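DNA polymerase III subunit beta (Deinococcus radiodurans, PDB 4TRT) probably tethers DNA polymerases and other proteins to DNA as a ring-shaped sliding clamp, making replication processive. Local coordinates at residues A260-K270 / L287-D298. Residues are numbered along the deposited sequence; the frame is centred on the assembly and turned at random.
Sequences AVNRVAVLADK and LAAEGDYGRAQD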
loop_
_atom_site.group_PDB
_atom_site.type_symbol
_atom_site.label_atom_id
_atom_site.label_comp_id
_atom_site.label_asym_id
_atom_site.label_seq_id
_atom_site.Cartn_x
_atom_site.Cartn_y
_atom_site.Cartn_z
ATOM N N ALA A 260 14.634 -0.401 -18.974
ATOM C CA ALA A 260 15.262 -1.549 -19.594
ATOM C C ALA A 260 15.968 -2.436 -18.569
ATOM O O ALA A 260 15.855 -3.655 -18.642
ATOM C CB ALA A 260 16.222 -1.113 -20.693
ATOM N N VAL A 261 16.682 -1.830 -17.601
ATOM C CA VAL A 261 17.379 -2.600 -16.566
ATOM C C VAL A 261 16.345 -3.312 -15.723
ATOM O O VAL A 261 16.448 -4.525 -15.456
ATOM C CB VAL A 261 18.300 -1.712 -15.714
ATOM C CG1 VAL A 261 18.783 -2.433 -14.464
ATOM C CG2 VAL A 261 19.503 -1.245 -16.549
ATOM N N ASN A 262 15.309 -2.579 -15.338
ATOM C CA ASN A 262 14.222 -3.152 -14.561
ATOM C C ASN A 262 13.608 -4.384 -15.222
ATOM O O ASN A 262 13.477 -5.433 -14.585
ATOM C CB ASN A 262 13.124 -2.124 -14.299
ATOM C CG ASN A 262 12.022 -2.688 -13.425
ATOM O OD1 ASN A 262 12.246 -2.960 -12.252
ATOM N ND2 ASN A 262 10.851 -2.917 -14.002
ATOM N N ARG A 263 13.213 -4.269 -16.482
ATOM C CA ARG A 263 12.499 -5.371 -17.125
ATOM C C ARG A 263 13.392 -6.602 -17.349
ATOM O O ARG A 263 12.947 -7.735 -17.121
ATOM C CB ARG A 263 11.800 -4.931 -18.411
ATOM C CG ARG A 263 12.697 -4.593 -19.594
ATOM C CD ARG A 263 11.856 -4.380 -20.852
ATOM N NE ARG A 263 10.946 -3.248 -20.707
ATOM C CZ ARG A 263 11.228 -1.984 -21.048
ATOM N NH1 ARG A 263 12.395 -1.639 -21.590
ATOM N NH2 ARG A 263 10.317 -1.054 -20.852
ATOM N N VAL A 264 14.643 -6.383 -17.745
ATOM C CA VAL A 264 15.577 -7.485 -17.993
ATOM C C VAL A 264 15.963 -8.214 -16.703
ATOM O O VAL A 264 16.111 -9.427 -16.694
ATOM C CB VAL A 264 16.821 -6.977 -18.758
ATOM C CG1 VAL A 264 17.917 -8.033 -18.794
ATOM C CG2 VAL A 264 16.414 -6.598 -20.172
ATOM N N ALA A 265 16.081 -7.468 -15.605
ATOM C CA ALA A 265 16.521 -8.022 -14.321
ATOM C C ALA A 265 15.558 -9.087 -13.779
ATOM O O ALA A 265 15.947 -9.914 -12.940
ATOM C CB ALA A 265 16.704 -6.895 -13.300
ATOM N N VAL A 266 14.312 -9.082 -14.256
ATOM C CA VAL A 266 13.346 -10.048 -13.770
ATOM C C VAL A 266 13.812 -11.478 -14.060
ATOM O O VAL A 266 13.486 -12.363 -13.308
ATOM C CB VAL A 266 11.903 -9.821 -14.296
ATOM C CG1 VAL A 266 11.497 -8.358 -14.166
ATOM C CG2 VAL A 266 11.746 -10.316 -15.724
ATOM N N LEU A 267 14.591 -11.689 -15.123
ATOM C CA LEU A 267 15.079 -13.040 -15.470
ATOM C C LEU A 267 16.494 -13.391 -14.957
ATOM O O LEU A 267 16.975 -14.497 -15.201
ATOM C CB LEU A 267 14.973 -13.294 -16.979
ATOM C CG LEU A 267 13.530 -13.511 -17.462
ATOM C CD1 LEU A 267 13.507 -13.802 -18.950
ATOM C CD2 LEU A 267 12.798 -14.631 -16.706
ATOM N N ALA A 268 17.125 -12.482 -14.208
ATOM C CA ALA A 268 18.395 -12.777 -13.525
ATOM C C ALA A 268 18.135 -13.774 -12.388
ATOM O O ALA A 268 17.031 -13.807 -11.828
ATOM C CB ALA A 268 19.033 -11.487 -13.004
ATOM N N ASP A 269 19.110 -14.632 -12.075
ATOM C CA ASP A 269 18.881 -15.669 -11.064
ATOM C C ASP A 269 18.654 -15.047 -9.694
ATOM O O ASP A 269 19.312 -14.067 -9.335
ATOM C CB ASP A 269 20.020 -16.714 -11.017
ATOM C CG ASP A 269 19.663 -18.009 -11.742
ATOM O OD1 ASP A 269 18.460 -18.338 -11.850
ATOM O OD2 ASP A 269 20.589 -18.710 -12.199
ATOM N N LYS A 270 17.730 -15.652 -8.941
ATOM C CA LYS A 270 17.282 -15.145 -7.638
ATOM C C LYS A 270 18.450 -14.704 -6.751
ATOM O O LYS A 270 18.326 -13.742 -5.985
ATOM C CB LYS A 270 16.427 -16.198 -6.899
ATOM C CG LYS A 270 15.101 -16.592 -7.559
ATOM C CD LYS A 270 14.398 -15.499 -8.364
ATOM C CE LYS A 270 13.108 -16.039 -8.968
ATOM N NZ LYS A 270 12.193 -14.960 -9.421
ATOM N N LEU A 287 21.223 -4.935 -22.949
ATOM C CA LEU A 287 21.178 -5.474 -21.597
ATOM C C LEU A 287 20.718 -6.913 -21.691
ATOM O O LEU A 287 19.780 -7.201 -22.441
ATOM C CB LEU A 287 20.191 -4.674 -20.760
ATOM C CG LEU A 287 20.539 -3.187 -20.731
ATOM C CD1 LEU A 287 19.448 -2.474 -19.962
ATOM C CD2 LEU A 287 21.892 -2.979 -20.068
ATOM N N ALA A 288 21.372 -7.811 -20.952
ATOM C CA ALA A 288 21.032 -9.244 -20.977
ATOM C C ALA A 288 21.073 -9.829 -19.579
ATOM O O ALA A 288 21.924 -9.465 -18.757
ATOM C CB ALA A 288 21.972 -10.021 -21.889
ATOM N N ALA A 289 20.139 -10.734 -19.310
ATOM C CA ALA A 289 20.157 -11.519 -18.096
ATOM C C ALA A 289 19.572 -12.879 -18.398
ATOM O O ALA A 289 18.811 -13.053 -19.364
ATOM C CB ALA A 289 19.382 -10.821 -16.979
ATOM N N GLU A 290 19.934 -13.845 -17.572
ATOM C CA GLU A 290 19.553 -15.224 -17.809
ATOM C C GLU A 290 19.532 -15.962 -16.492
ATOM O O GLU A 290 20.342 -15.689 -15.612
ATOM C CB GLU A 290 20.548 -15.878 -18.764
ATOM C CG GLU A 290 20.189 -17.295 -19.149
ATOM C CD GLU A 290 21.026 -17.823 -20.303
ATOM O OE1 GLU A 290 21.891 -17.075 -20.811
ATOM O OE2 GLU A 290 20.822 -18.994 -20.696
ATOM N N GLY A 291 18.583 -16.879 -16.364
ATOM C CA GLY A 291 18.411 -17.667 -15.153
ATOM C C GLY A 291 17.647 -18.937 -15.435
ATOM O O GLY A 291 17.529 -19.358 -16.586
ATOM N N ASP A 292 17.113 -19.539 -14.376
ATOM C CA ASP A 292 16.432 -20.821 -14.481
ATOM C C ASP A 292 15.133 -20.772 -15.285
ATOM O O ASP A 292 14.725 -21.789 -15.847
ATOM C CB ASP A 292 16.134 -21.376 -13.085
ATOM C CG ASP A 292 17.392 -21.789 -12.335
ATOM O OD1 ASP A 292 18.334 -22.311 -12.971
ATOM O OD2 ASP A 292 17.430 -21.605 -11.101
ATOM N N TYR A 293 14.494 -19.604 -15.347
ATOM C CA TYR A 293 13.179 -19.472 -16.003
ATOM C C TYR A 293 13.266 -19.098 -17.476
ATOM O O TYR A 293 12.332 -19.338 -18.245
ATOM C CB TYR A 293 12.322 -18.446 -15.272
ATOM C CG TYR A 293 11.984 -18.869 -13.867
ATOM C CD1 TYR A 293 10.931 -19.749 -13.623
ATOM C CD2 TYR A 293 12.727 -18.409 -12.784
ATOM C CE1 TYR A 293 10.619 -20.150 -12.335
ATOM C CE2 TYR A 293 12.420 -18.806 -11.492
ATOM C CZ TYR A 293 11.369 -19.675 -11.274
ATOM O OH TYR A 293 11.061 -20.071 -9.995
ATOM N N GLY A 294 14.390 -18.512 -17.862
ATOM C CA GLY A 294 14.605 -18.100 -19.233
ATOM C C GLY A 294 15.678 -17.035 -19.304
ATOM O O GLY A 294 16.538 -16.953 -18.423
ATOM N N ARG A 295 15.611 -16.214 -20.348
ATOM C CA ARG A 295 16.638 -15.203 -20.637
ATOM C C ARG A 295 15.988 -13.995 -21.293
ATOM O O ARG A 295 14.965 -14.141 -21.980
ATOM C CB ARG A 295 17.734 -15.815 -21.523
ATOM C CG ARG A 295 17.415 -15.856 -23.009
ATOM C CD ARG A 295 18.030 -17.047 -23.749
ATOM N NE ARG A 295 18.091 -16.799 -25.201
ATOM C CZ ARG A 295 17.940 -17.733 -26.144
ATOM N NH1 ARG A 295 17.686 -19.005 -25.832
ATOM N NH2 ARG A 295 18.020 -17.383 -27.428
ATOM N N ALA A 296 16.557 -12.812 -21.056
ATOM C CA ALA A 296 15.998 -11.551 -21.535
ATOM C C ALA A 296 17.090 -10.726 -22.153
ATOM O O ALA A 296 18.188 -10.678 -21.601
ATOM C CB ALA A 296 15.403 -10.757 -20.378
ATOM N N GLN A 297 16.762 -10.029 -23.239
ATOM C CA GLN A 297 17.628 -8.999 -23.801
ATOM C C GLN A 297 16.801 -7.782 -24.192
ATOM O O GLN A 297 15.696 -7.928 -24.728
ATOM C CB GLN A 297 18.324 -9.501 -25.060
ATOM C CG GLN A 297 19.344 -10.604 -24.813
ATOM C CD GLN A 297 20.030 -11.088 -26.079
ATOM O OE1 GLN A 297 19.564 -10.829 -27.189
ATOM N NE2 GLN A 297 21.138 -11.810 -25.913
ATOM N N ASP A 298 17.342 -6.598 -23.924
ATOM C CA ASP A 298 16.757 -5.340 -24.399
ATOM C C ASP A 298 17.850 -4.493 -25.031
ATOM O O ASP A 298 18.973 -4.434 -24.509
ATOM C CB ASP A 298 16.096 -4.593 -23.248
ATOM C CG ASP A 298 14.953 -3.705 -23.700
ATOM O OD1 ASP A 298 14.717 -3.547 -24.924
ATOM O OD2 ASP A 298 14.279 -3.141 -22.817
HETATM O O HOH W 1 15.173 -16.757 -15.020
#
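V264 sits over the strand pair of hairpin 287-298, its two methyls set one after the other along it. With chi1 at 169°, V264 turns CG1 opposite its backbone N and onto A289 and A296, 3.6 Å from A289 CB, and leaves CG2 3.7 Å from D298 CB. A289 and A296 keep the sheet surface low enough for this branched side chain to settle on it. The length of L267 carries its CD1 from the turn after the helix to A296 CB (3.9 Å), and L287 CD1 packs against A260 CB and V261 CG2, 3.6 Å from each.

Polar contacts hold both ends. R263, bent at chi3, curls its NH1 back to D298 OD2, 2.7 Å away, in a salt bridge near the guanidinium plane although the carboxylate is turned steeply from it. At the hairpin turn, D292 N donates to D269 OD1 on its syn side (3.1 Å) but 33° out of the carboxylate plane, where side-chain-free G291 lets the carboxylate approach. A water links L267 O to Y293 N.

Within the clamp's C-terminal domain, helical segment 260-265 runs 19° from strand 287-290, with helix 317-324 against V261. Strand 294-301 pairs with a strand of the second subunit, continuing the sheet across the interface, where R295 meets E95 of that subunit.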